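Local coordinates for protein cellulose 1,4-beta-cellobiosidase (Thermobifida fusca, PDB 4JJJ) that probably hydrolyses the beta-1,4 linkages of cellulose to release cellobiose, as the family 48 glycoside hydrolase catalytic domain of a larger cellulase, at residues 216-221 with 313-318; 127-132 with 270-275; 88-93 with 158-163. The protein carries 1 engineered substitution. All coordinates share one frame; numbering follows the deposited sequence. Where two conformers were deposited one is given.

Interactions 1 and 2 border the same glucan-binding tunnel and share two of its glucose units, whereas interaction 3 lies beside a calcium site and touches none of these sugars. Interaction 1 is buried and joins two strands of one sheet through tryptophan rings, a water and sugar; interactions 2 and 3 are partly buried meetings of loops, each built round one phenylalanine ring. Residues 313-318 also touch residues 270-275, where the amide of Gly318 probably donates to the carbonyl of Lys270. On another side of interaction 1, Tyr219 and Trp217 probably bond to Asp90 O and Thr93 OG1 of interaction 3. Interactions 2 and 3 do not meet, their nearest atoms being about 11 Å apart.

Interaction 1 (216-221 with 313-318). With BGC (beta-D-glucopyranose), chain D; BGC (beta-D-glucopyranose), chain B; BGC (beta-D-glucopyranose), chain C; BGC (beta-D-glucopyranose), chain E.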
loop_
_atom_site.group_PDB
_atom_site.type_symbol
_atom_site.label_atom_id
_atom_site.label_comp_id
_atom_site.label_asym_id
_atom_site.label_seq_id
_atom_site.Cartn_x
_atom_site.Cartn_y
_atom_site.Cartn_z
ATOM N N GLN A 216 20.708 0.748 -14.422
ATOM C CA GLN A 216 20.495 0.989 -12.960
ATOM C C GLN A 216 19.273 0.207 -12.500
ATOM O O GLN A 216 18.469 -0.333 -13.312
ATOM C CB GLN A 216 20.211 2.476 -12.778
ATOM C CG GLN A 216 18.951 2.960 -13.481
ATOM C CD GLN A 216 18.818 4.447 -13.341
ATOM O OE1 GLN A 216 18.019 4.964 -12.535
ATOM N NE2 GLN A 216 19.605 5.182 -14.093
ATOM N N TRP A 217 19.209 0.094 -11.188
ATOM C CA TRP A 217 18.078 -0.559 -10.504
ATOM C C TRP A 217 17.499 0.481 -9.571
ATOM O O TRP A 217 18.166 1.379 -9.064
ATOM C CB TRP A 217 18.632 -1.758 -9.706
ATOM C CG TRP A 217 19.811 -1.518 -8.804
ATOM C CD1 TRP A 217 21.100 -1.538 -9.109
ATOM C CD2 TRP A 217 19.723 -1.075 -7.446
ATOM N NE1 TRP A 217 21.881 -1.182 -8.042
ATOM C CE2 TRP A 217 21.046 -0.895 -6.976
ATOM C CE3 TRP A 217 18.643 -0.846 -6.584
ATOM C CZ2 TRP A 217 21.320 -0.472 -5.648
ATOM C CZ3 TRP A 217 18.909 -0.423 -5.276
ATOM C CH2 TRP A 217 20.215 -0.228 -4.824
ATOM N N ARG A 218 16.201 0.290 -9.234
ATOM C CA ARG A 218 15.562 1.042 -8.208
ATOM C C ARG A 218 14.304 0.268 -7.734
ATOM O O ARG A 218 13.700 -0.425 -8.554
ATOM C CB ARG A 218 15.142 2.429 -8.650
ATOM C CG ARG A 218 14.301 2.525 -9.919
ATOM C CD ARG A 218 15.210 2.841 -11.122
ATOM N NE ARG A 218 14.361 3.178 -12.296
ATOM C CZ ARG A 218 13.939 2.331 -13.216
ATOM N NH1 ARG A 218 14.273 1.040 -13.160
ATOM N NH2 ARG A 218 13.168 2.789 -14.144
ATOM N N TYR A 219 13.957 0.448 -6.465
ATOM C CA TYR A 219 12.835 -0.276 -5.849
ATOM C C TYR A 219 12.048 0.757 -5.059
ATOM O O TYR A 219 12.567 1.759 -4.657
ATOM C CB TYR A 219 13.317 -1.432 -4.924
ATOM C CG TYR A 219 14.107 -2.419 -5.747
ATOM C CD1 TYR A 219 13.481 -3.261 -6.686
ATOM C CD2 TYR A 219 15.503 -2.404 -5.745
ATOM C CE1 TYR A 219 14.240 -4.118 -7.507
ATOM C CE2 TYR A 219 16.241 -3.266 -6.528
ATOM C CZ TYR A 219 15.601 -4.081 -7.475
ATOM O OH TYR A 219 16.280 -4.911 -8.411
ATOM N N THR A 220 10.795 0.441 -4.783
ATOM C CA THR A 220 9.931 1.256 -4.003
ATOM C C THR A 220 9.191 0.440 -2.978
ATOM O O THR A 220 8.556 -0.543 -3.296
ATOM C CB THR A 220 8.879 1.942 -4.808
ATOM O OG1 THR A 220 9.462 2.596 -5.971
ATOM C CG2 THR A 220 8.170 3.001 -3.959
ATOM N N ASN A 221 9.249 0.860 -1.704
ATOM C CA ASN A 221 8.516 0.269 -0.646
ATOM C C ASN A 221 7.049 0.742 -0.712
ATOM O O ASN A 221 6.759 1.883 -1.052
ATOM C CB ASN A 221 9.017 0.773 0.705
ATOM C CG ASN A 221 8.643 -0.110 1.857
ATOM O OD1 ASN A 221 7.818 0.283 2.680
ATOM N ND2 ASN A 221 9.253 -1.247 1.928
ATOM N N TRP A 313 27.096 4.842 -8.321
ATOM C CA TRP A 313 26.412 5.922 -7.549
ATOM C C TRP A 313 25.095 5.220 -7.003
ATOM O O TRP A 313 24.740 4.194 -7.484
ATOM C CB TRP A 313 26.036 7.152 -8.294
ATOM C CG TRP A 313 25.430 6.978 -9.672
ATOM C CD1 TRP A 313 26.119 7.062 -10.859
ATOM C CD2 TRP A 313 24.042 6.768 -10.030
ATOM N NE1 TRP A 313 25.262 6.910 -11.929
ATOM C CE2 TRP A 313 23.986 6.708 -11.456
ATOM C CE3 TRP A 313 22.860 6.584 -9.303
ATOM C CZ2 TRP A 313 22.818 6.514 -12.147
ATOM C CZ3 TRP A 313 21.680 6.427 -9.997
ATOM C CH2 TRP A 313 21.662 6.348 -11.414
ATOM N N ALA A 314 24.491 5.792 -5.980
ATOM C CA ALA A 314 23.297 5.181 -5.369
ATOM C C ALA A 314 22.575 6.290 -4.668
ATOM O O ALA A 314 23.139 7.413 -4.419
ATOM C CB ALA A 314 23.622 4.042 -4.408
ATOM N N TRP A 315 21.267 6.103 -4.447
ATOM C CA TRP A 315 20.475 7.126 -3.858
ATOM C C TRP A 315 19.311 6.460 -3.036
ATOM O O TRP A 315 19.002 5.246 -3.169
ATOM C CB TRP A 315 19.831 8.013 -4.888
ATOM C CG TRP A 315 19.079 7.262 -5.902
ATOM C CD1 TRP A 315 19.603 6.728 -7.054
ATOM C CD2 TRP A 315 17.701 6.880 -5.858
ATOM N NE1 TRP A 315 18.618 6.014 -7.739
ATOM C CE2 TRP A 315 17.417 6.174 -7.062
ATOM C CE3 TRP A 315 16.650 7.116 -4.961
ATOM C CZ2 TRP A 315 16.170 5.622 -7.342
ATOM C CZ3 TRP A 315 15.388 6.604 -5.246
ATOM C CH2 TRP A 315 15.142 5.835 -6.444
ATOM N N ARG A 316 18.740 7.297 -2.157
ATOM C CA ARG A 316 17.574 6.923 -1.297
ATOM C C ARG A 316 16.733 8.137 -1.115
ATOM O O ARG A 316 17.248 9.296 -0.977
ATOM C CB ARG A 316 17.988 6.409 0.074
ATOM C CG ARG A 316 18.830 5.141 0.001
ATOM C CD ARG A 316 19.266 4.586 1.334
ATOM N NE ARG A 316 20.139 3.458 1.052
ATOM C CZ ARG A 316 20.761 2.698 1.941
ATOM N NH1 ARG A 316 20.649 2.879 3.255
ATOM N NH2 ARG A 316 21.520 1.706 1.510
ATOM N N ILE A 317 15.394 7.904 -1.040
ATOM C CA ILE A 317 14.416 8.960 -0.758
ATOM C C ILE A 317 13.434 8.419 0.245
ATOM O O ILE A 317 13.122 7.222 0.180
ATOM C CB ILE A 317 13.721 9.535 -1.970
ATOM C CG1 ILE A 317 12.944 8.420 -2.774
ATOM C CG2 ILE A 317 14.733 10.240 -2.941
ATOM C CD1 ILE A 317 12.313 8.820 -4.102
ATOM N N GLY A 318 12.916 9.287 1.112
ATOM C CA GLY A 318 11.673 9.060 1.861
ATOM C C GLY A 318 10.558 9.471 1.008
ATOM O O GLY A 318 10.584 9.395 -0.200
HETATM C C2 BGC D . 14.594 8.707 -10.140
HETATM C C3 BGC D . 16.098 8.606 -9.918
HETATM C C4 BGC D . 16.565 9.716 -8.941
HETATM C C5 BGC D . 15.722 9.641 -7.665
HETATM C C6 BGC D . 16.022 10.836 -6.697
HETATM C C1 BGC D . 13.889 8.603 -8.789
HETATM O O2 BGC D . 14.231 7.610 -10.955
HETATM O O3 BGC D . 16.734 8.771 -11.206
HETATM O O4 BGC D . 17.915 9.496 -8.532
HETATM O O5 BGC D . 14.338 9.732 -8.025
HETATM O O6 BGC D . 15.636 12.093 -7.253
HETATM C C2 BGC B . 6.170 4.068 -7.161
HETATM C C3 BGC B . 7.296 5.025 -7.013
HETATM C C4 BGC B . 6.855 6.495 -7.118
HETATM C C5 BGC B . 5.658 6.647 -6.144
HETATM C C6 BGC B . 5.201 8.099 -6.168
HETATM C C1 BGC B . 5.072 4.423 -6.173
HETATM O O2 BGC B . 6.611 2.744 -6.991
HETATM O O3 BGC B . 8.232 4.668 -7.964
HETATM O O4 BGC B . 7.887 7.389 -6.617
HETATM O O5 BGC B . 4.594 5.736 -6.402
HETATM O O6 BGC B . 4.451 8.286 -7.387
HETATM C C2 BGC C . 20.140 10.195 -8.373
HETATM C C3 BGC C . 21.332 10.885 -9.072
HETATM C C4 BGC C . 21.507 10.313 -10.486
HETATM C C5 BGC C . 20.164 10.327 -11.262
HETATM C C6 BGC C . 20.132 9.815 -12.705
HETATM C C1 BGC C . 18.917 10.250 -9.252
HETATM O O2 BGC C . 19.968 10.852 -7.164
HETATM O O3 BGC C . 22.555 10.639 -8.319
HETATM O O4 BGC C . 22.296 11.316 -11.265
HETATM O O5 BGC C . 19.214 9.525 -10.472
HETATM O O6 BGC C . 19.295 10.553 -13.599
HETATM C C2 BGC E . 9.518 9.050 -6.931
HETATM C C3 BGC E . 10.703 9.478 -7.771
HETATM C C4 BGC E . 11.682 8.344 -8.013
HETATM C C5 BGC E . 10.983 7.097 -8.489
HETATM C C6 BGC E . 11.815 5.873 -8.579
HETATM C C1 BGC E . 8.896 7.777 -7.556
HETATM O O2 BGC E . 8.541 10.071 -6.774
HETATM O O3 BGC E . 11.381 10.590 -7.127
HETATM O O4 BGC E . 12.574 8.832 -9.073
HETATM O O5 BGC E . 9.878 6.755 -7.596
HETATM O O6 BGC E . 11.103 4.785 -9.138
HETATM O O HOH W 1 18.390 4.166 -9.868
#
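Trp313 meets Gln216 at the rim of its indole, where the CH2 carbon lies 3.6 Å from Gln216 NE2. The amide sits at the ring's edge, near its plane, and is turned nearly perpendicular to it, with 82° between the two planes. Gln216 gets there with an extended chain beyond CG, and its NE2 is held by the carbonyl of Ala214. One face of the Trp313 indole carries sugar, with C4 of the chain C glucose 3.9 Å above the ring.

Trp315 is the centre of the contact. Its CZ2 approaches Arg218 CB at 3.6 Å, obliquely to the ring, while the rest of Arg218 bends away at chi2 (-97°) and its NH1 reaches the carbonyl of Pro190. The strands 216-220 and 314-317 belong to one antiparallel sheet but are not neighbours in it: strand 302-306 runs between them, so they meet through side chains and water. That water accepts from Trp315 NE1 at 2.8 Å and donates to Gln216 OE1 and Trp217 O, thereby satisfying the buried indole N-H and helping to set the turn of the ring. One face of Trp315 is a sugar platform, with O4 of the chain D glucose 3.4 Å above its plane, toward the rim, the kind of aromatic stacking by which cellulases line a glucan tunnel. Replaced by an alanine, this position would probably lose the surface on which the chain D glucose stacks, and the bridging water its N-H donor.

Farther along, Ile317 brings CD1 within 3.6 Å of O3 of the chain E glucose, a van der Waals contact with the next sugar. Across from this end of the strand, Thr220 OG1 lies 3.0 Å from O2 of the chain B glucose and close to its O3.

Interaction 2 (127-132 with 270-275); sequences QDPLAQ and KYFKKI. With BGC (beta-D-glucopyranose), chain E; BGC (beta-D-glucopyranose), chain D.
Gln127 touches Phe272 through its backbone: the carbonyl O stands 3.6 Å from CD1, set obliquely to the ring, while the CB of Gln127 is directed away from the ring.

Asp128 follows and lies over a face of that ring. Its CA sits 4.0 Å from the ring centroid and only 14° off the normal, a CH-pi contact, and CB continues over the face to CZ. The carboxylate is almost parallel to the ring, the planes differing by 5°. With CG anti to the backbone N (chi1 170°), the carboxylate also turns back on its own chain. OD1 takes the amide of Leu130 at 2.7 Å, nearly in line with the C-O bond, closing an Asx turn, and the amide of Ala131 from above the carboxylate plane. OD2 accepts from the hydroxyls of Tyr97 and Tyr265, so the buried carboxylate is gripped at both oxygens, which should hold its rotation.

Pro129 completes the contact, bringing CD to 4.0 Å from Phe272 CD1 in an oblique apolar approach.

The two residues before Phe272 face the glucan: Tyr271 OH donates to O6 of the chain D glucose at 2.7 Å, and Lys270 NZ, also paired with Glu108, donates to O2 of the chain E glucose at 3.1 Å.

The contact thus joins the turn leading into helix 131-138 to the loop that follows helix 250-263, with strand 314-317 alongside: Asp128 and Ala131 pack on Arg316 of that strand, and Lys270 and Tyr271 on Ile317.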
loop_
_atom_site.group_PDB
_atom_site.type_symbol
_atom_site.label_atom_id
_atom_site.label_comp_id
_atom_site.label_asym_id
_atom_site.label_seq_id
_atom_site.Cartn_x
_atom_site.Cartn_y
_atom_site.Cartn_z
ATOM N N GLN A 127 20.632 15.444 4.931
ATOM C CA GLN A 127 21.415 14.281 5.285
ATOM C C GLN A 127 20.408 13.147 5.672
ATOM O O GLN A 127 19.402 13.371 6.315
ATOM C CB GLN A 127 22.347 14.603 6.458
ATOM C CG GLN A 127 23.553 15.495 5.929
ATOM C CD GLN A 127 24.642 15.826 6.967
ATOM O OE1 GLN A 127 24.452 15.607 8.161
ATOM N NE2 GLN A 127 25.791 16.385 6.498
ATOM N N ASP A 128 20.733 11.953 5.230
ATOM C CA ASP A 128 20.023 10.778 5.708
ATOM C C ASP A 128 20.602 10.273 6.992
ATOM O O ASP A 128 21.756 9.801 6.974
ATOM C CB ASP A 128 20.215 9.678 4.596
ATOM C CG ASP A 128 19.758 8.261 4.993
ATOM O OD1 ASP A 128 19.371 7.954 6.121
ATOM O OD2 ASP A 128 19.929 7.364 4.077
ATOM N N PRO A 129 19.807 10.271 8.095
ATOM C CA PRO A 129 20.312 9.935 9.429
ATOM C C PRO A 129 20.097 8.500 9.799
ATOM O O PRO A 129 20.416 8.121 10.909
ATOM C CB PRO A 129 19.485 10.834 10.356
ATOM C CG PRO A 129 18.167 10.854 9.670
ATOM C CD PRO A 129 18.441 10.856 8.171
ATOM N N LEU A 130 19.603 7.696 8.844
ATOM C CA LEU A 130 19.348 6.309 9.109
ATOM C C LEU A 130 20.407 5.362 8.555
ATOM O O LEU A 130 20.676 4.328 9.146
ATOM C CB LEU A 130 18.033 5.817 8.464
ATOM C CG LEU A 130 16.772 6.551 8.964
ATOM C CD1 LEU A 130 15.631 5.983 8.146
ATOM C CD2 LEU A 130 16.577 6.518 10.480
ATOM N N ALA A 131 20.993 5.688 7.404
ATOM C CA ALA A 131 21.742 4.680 6.649
ATOM C C ALA A 131 22.943 4.048 7.417
ATOM O O ALA A 131 23.148 2.849 7.430
ATOM C CB ALA A 131 22.231 5.311 5.370
ATOM N N GLN A 132 23.746 4.925 7.995
ATOM C CA GLN A 132 24.968 4.496 8.648
ATOM C C GLN A 132 24.590 3.649 9.863
ATOM O O GLN A 132 25.193 2.615 10.093
ATOM C CB GLN A 132 25.838 5.721 9.012
ATOM C CG GLN A 132 26.791 5.529 10.212
ATOM C CD GLN A 132 27.680 6.763 10.383
ATOM O OE1 GLN A 132 27.474 7.786 9.701
ATOM N NE2 GLN A 132 28.700 6.664 11.246
ATOM N N LYS A 270 10.893 13.389 1.428
ATOM C CA LYS A 270 11.436 12.756 0.273
ATOM C C LYS A 270 12.935 13.035 0.133
ATOM O O LYS A 270 13.710 12.136 -0.151
ATOM C CB LYS A 270 10.690 13.185 -0.936
ATOM C CG LYS A 270 10.974 12.465 -2.218
ATOM C CD LYS A 270 10.214 13.014 -3.442
ATOM C CE LYS A 270 10.580 12.272 -4.710
ATOM N NZ LYS A 270 9.790 12.802 -5.833
ATOM N N TYR A 271 13.284 14.331 0.187
ATOM C CA TYR A 271 14.658 14.724 0.013
ATOM C C TYR A 271 15.282 15.215 1.326
ATOM O O TYR A 271 16.242 16.033 1.336
ATOM C CB TYR A 271 14.779 15.778 -1.093
ATOM C CG TYR A 271 14.512 15.213 -2.452
ATOM C CD1 TYR A 271 15.447 14.415 -3.065
ATOM C CD2 TYR A 271 13.258 15.467 -3.095
ATOM C CE1 TYR A 271 15.165 13.827 -4.337
ATOM C CE2 TYR A 271 12.980 14.891 -4.339
ATOM C CZ TYR A 271 13.957 14.070 -4.916
ATOM O OH TYR A 271 13.624 13.553 -6.190
ATOM N N PHE A 272 14.854 14.644 2.429
ATOM C CA PHE A 272 15.350 14.899 3.744
ATOM C C PHE A 272 15.375 16.419 4.049
ATOM O O PHE A 272 16.277 16.863 4.728
ATOM C CB PHE A 272 16.729 14.222 3.944
ATOM C CG PHE A 272 16.662 12.706 3.893
ATOM C CD1 PHE A 272 16.310 11.980 5.026
ATOM C CD2 PHE A 272 16.921 12.018 2.683
ATOM C CE1 PHE A 272 16.163 10.600 4.876
ATOM C CE2 PHE A 272 16.810 10.641 2.582
ATOM C CZ PHE A 272 16.378 9.943 3.695
ATOM N N LYS A 273 14.404 17.134 3.537
ATOM C CA LYS A 273 14.244 18.541 3.960
ATOM C C LYS A 273 13.786 18.624 5.359
ATOM O O LYS A 273 13.043 17.786 5.894
ATOM C CB LYS A 273 13.206 19.213 3.156
ATOM C CG LYS A 273 13.435 19.331 1.691
ATOM C CD LYS A 273 14.454 20.310 1.272
ATOM C CE LYS A 273 14.098 20.940 -0.087
ATOM N NZ LYS A 273 15.212 21.905 -0.357
ATOM N N LYS A 274 14.117 19.735 6.004
ATOM C CA LYS A 274 13.553 19.967 7.298
ATOM C C LYS A 274 12.031 20.044 7.203
ATOM O O LYS A 274 11.444 20.698 6.308
ATOM C CB LYS A 274 14.027 21.315 7.805
ATOM C CG LYS A 274 13.543 21.736 9.194
ATOM C CD LYS A 274 14.211 23.090 9.541
ATOM C CE LYS A 274 13.821 23.583 10.916
ATOM N NZ LYS A 274 14.529 22.868 12.017
ATOM N N ILE A 275 11.366 19.397 8.145
ATOM C CA ILE A 275 9.914 19.479 8.182
ATOM C C ILE A 275 9.377 20.779 8.675
ATOM O O ILE A 275 9.834 21.324 9.712
ATOM C CB ILE A 275 9.297 18.379 9.070
ATOM C CG1 ILE A 275 9.781 16.993 8.649
ATOM C CG2 ILE A 275 7.777 18.567 9.114
ATOM C CD1 ILE A 275 9.316 16.552 7.291
HETATM C C2 BGC E . 9.518 9.050 -6.931
HETATM C C3 BGC E . 10.703 9.478 -7.771
HETATM C C4 BGC E . 11.682 8.344 -8.013
HETATM C C5 BGC E . 10.983 7.097 -8.489
HETATM C C6 BGC E . 11.815 5.873 -8.579
HETATM C C1 BGC E . 8.896 7.777 -7.556
HETATM O O2 BGC E . 8.541 10.071 -6.774
HETATM O O3 BGC E . 11.381 10.590 -7.127
HETATM O O4 BGC E . 12.574 8.832 -9.073
HETATM O O5 BGC E . 9.878 6.755 -7.596
HETATM O O6 BGC E . 11.103 4.785 -9.138
HETATM C C2 BGC D . 14.594 8.707 -10.140
HETATM C C3 BGC D . 16.098 8.606 -9.918
HETATM C C4 BGC D . 16.565 9.716 -8.941
HETATM C C5 BGC D . 15.722 9.641 -7.665
HETATM C C6 BGC D . 16.022 10.836 -6.697
HETATM C C1 BGC D . 13.889 8.603 -8.789
HETATM O O2 BGC D . 14.231 7.610 -10.955
HETATM O O3 BGC D . 16.734 8.771 -11.206
HETATM O O4 BGC D . 17.915 9.496 -8.532
HETATM O O5 BGC D . 14.338 9.732 -8.025
HETATM O O6 BGC D . 15.636 12.093 -7.253
#

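Interaction 3 (88-93 with 158-163); sequences TKDQPT and FGFCGD. With CA (calcium ion), chain H.
Phe160 reaches across to Asp90 and Lys89 with the rim of its ring, CG standing anti to its backbone N (chi1 167°). The polar touch is Asp90 OD1, 3.4 Å from CE1 at the ring's edge and near its plane, with the carboxylate turned 70° from the ring. The apolar touch, less certain because Lys89 was modelled in two conformers, is Lys89 CG, which comes obliquely to the same CE1 at 4.2 Å.

Hydrogen bonds hold each side separately. Asp90 OD2 accepts from the amide of Gly87. On the other side a type I' turn runs from Phe160 to Asp163, and Asp163 OD2 receives the Phe160 amide at 2.9 Å.

Metal and disulfide bonds anchor the same turn. Cys161 O binds the calcium ion at 2.5 Å, Asp194 and four waters completing its shell, and one of those waters donates to Phe160 O. In the conformer given, Cys161 SG, linked to Cys192, lies over one face of the Phe160 ring, toward its rim.

An anionic oxygen at the positively polarised C-H edge of an aromatic ring is probably mildly attractive, a weak cross-loop contact beside a turn that the calcium ion, and in this conformer the disulfide, hold.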
loop_
_atom_site.group_PDB
_atom_site.type_symbol
_atom_site.label_atom_id
_atom_site.label_comp_id
_atom_site.label_asym_id
_atom_site.label_seq_id
_atom_site.Cartn_x
_atom_site.Cartn_y
_atom_site.Cartn_z
ATOM N N THR A 88 20.944 -9.404 -3.005
ATOM C CA THR A 88 22.154 -8.689 -3.422
ATOM C C THR A 88 22.211 -8.505 -4.960
ATOM O O THR A 88 22.470 -7.385 -5.460
ATOM C CB THR A 88 23.404 -9.447 -2.928
ATOM O OG1 THR A 88 23.335 -9.586 -1.488
ATOM C CG2 THR A 88 24.684 -8.726 -3.418
ATOM N N LYS A 89 21.880 -9.561 -5.690
ATOM C CA LYS A 89 21.807 -9.488 -7.153
ATOM C C LYS A 89 20.919 -8.372 -7.626
ATOM O O LYS A 89 21.229 -7.682 -8.628
ATOM C CB LYS A 89 21.350 -10.829 -7.757
ATOM C CG LYS A 89 19.910 -11.270 -7.397
ATOM C CD LYS A 89 19.767 -12.742 -7.794
ATOM C CE LYS A 89 18.352 -13.159 -8.057
ATOM N NZ LYS A 89 17.646 -13.550 -6.827
ATOM N N ASP A 90 19.801 -8.193 -6.916
ATOM C CA ASP A 90 18.795 -7.224 -7.302
ATOM C C ASP A 90 19.129 -5.775 -6.889
ATOM O O ASP A 90 18.779 -4.851 -7.590
ATOM C CB ASP A 90 17.443 -7.592 -6.669
ATOM C CG ASP A 90 17.006 -9.050 -6.963
ATOM O OD1 ASP A 90 16.761 -9.293 -8.183
ATOM O OD2 ASP A 90 16.827 -9.827 -6.001
ATOM N N GLN A 91 19.813 -5.593 -5.762
ATOM C CA GLN A 91 20.251 -4.269 -5.288
ATOM C C GLN A 91 21.751 -4.295 -4.976
ATOM O O GLN A 91 22.212 -4.261 -3.845
ATOM C CB GLN A 91 19.431 -3.800 -4.062
ATOM C CG GLN A 91 19.434 -4.805 -2.912
ATOM C CD GLN A 91 18.835 -4.225 -1.643
ATOM O OE1 GLN A 91 19.170 -3.111 -1.258
ATOM N NE2 GLN A 91 17.989 -4.990 -0.951
ATOM N N PRO A 92 22.576 -4.364 -6.058
ATOM C CA PRO A 92 24.008 -4.738 -5.823
ATOM C C PRO A 92 25.000 -3.651 -5.454
ATOM O O PRO A 92 26.108 -3.998 -4.945
ATOM C CB PRO A 92 24.382 -5.311 -7.214
ATOM C CG PRO A 92 23.517 -4.589 -8.197
ATOM C CD PRO A 92 22.159 -4.564 -7.442
ATOM N N THR A 93 24.616 -2.371 -5.596
ATOM C CA THR A 93 25.614 -1.286 -5.464
ATOM C C THR A 93 25.268 -0.273 -4.352
ATOM O O THR A 93 25.599 0.884 -4.468
ATOM C CB THR A 93 25.811 -0.614 -6.809
ATOM O OG1 THR A 93 24.563 -0.175 -7.345
ATOM C CG2 THR A 93 26.474 -1.505 -7.782
ATOM N N PHE A 158 9.554 -9.055 -18.860
ATOM C CA PHE A 158 10.787 -8.468 -18.440
ATOM C C PHE A 158 11.795 -9.414 -17.892
ATOM O O PHE A 158 12.985 -9.253 -18.164
ATOM C CB PHE A 158 10.538 -7.319 -17.442
ATOM C CG PHE A 158 9.756 -6.170 -18.029
ATOM C CD1 PHE A 158 10.355 -5.390 -19.032
ATOM C CD2 PHE A 158 8.493 -5.824 -17.570
ATOM C CE1 PHE A 158 9.719 -4.321 -19.566
ATOM C CE2 PHE A 158 7.844 -4.731 -18.097
ATOM C CZ PHE A 158 8.445 -3.994 -19.131
ATOM N N GLY A 159 11.396 -10.417 -17.123
ATOM C CA GLY A 159 12.389 -11.279 -16.468
ATOM C C GLY A 159 13.299 -10.618 -15.497
ATOM O O GLY A 159 12.884 -9.664 -14.817
ATOM N N PHE A 160 14.539 -11.086 -15.411
ATOM C CA PHE A 160 15.469 -10.620 -14.434
ATOM C C PHE A 160 16.421 -9.696 -15.154
ATOM O O PHE A 160 17.096 -10.113 -16.107
ATOM C CB PHE A 160 16.268 -11.746 -13.791
ATOM C CG PHE A 160 17.439 -11.231 -13.019
ATOM C CD1 PHE A 160 17.258 -10.588 -11.767
ATOM C CD2 PHE A 160 18.742 -11.293 -13.543
ATOM C CE1 PHE A 160 18.314 -10.076 -11.075
ATOM C CE2 PHE A 160 19.797 -10.757 -12.816
ATOM C CZ PHE A 160 19.591 -10.150 -11.597
ATOM N N CYS A 161 16.510 -8.452 -14.727
ATOM C CA CYS A 161 17.299 -7.402 -15.443
ATOM C C CYS A 161 17.197 -7.428 -16.976
ATOM O O CYS A 161 18.160 -7.146 -17.724
ATOM C CB CYS A 161 18.744 -7.395 -14.953
ATOM S SG CYS A 161 18.988 -6.916 -13.209
ATOM N N GLY A 162 16.002 -7.658 -17.431
ATOM C CA GLY A 162 15.737 -7.633 -18.860
ATOM C C GLY A 162 15.867 -8.951 -19.555
ATOM O O GLY A 162 15.542 -8.986 -20.765
ATOM N N ASP A 163 16.233 -10.031 -18.838
ATOM C CA ASP A 163 16.498 -11.354 -19.552
ATOM C C ASP A 163 15.257 -12.102 -20.078
ATOM O O ASP A 163 15.367 -13.119 -20.816
ATOM C CB ASP A 163 17.495 -12.205 -18.740
ATOM C CG ASP A 163 16.872 -12.931 -17.548
ATOM O OD1 ASP A 163 17.668 -13.458 -16.701
ATOM O OD2 ASP A 163 15.621 -12.873 -17.377
HETATM CA CA CA H . 20.062 -8.429 -18.739
HETATM O O HOH W 2 19.818 -10.014 -16.921
HETATM O O HOH W 3 21.793 -7.506 -17.333
HETATM O O HOH W 4 18.872 -8.920 -20.395
HETATM O O HOH W 5 21.653 -9.811 -19.487
#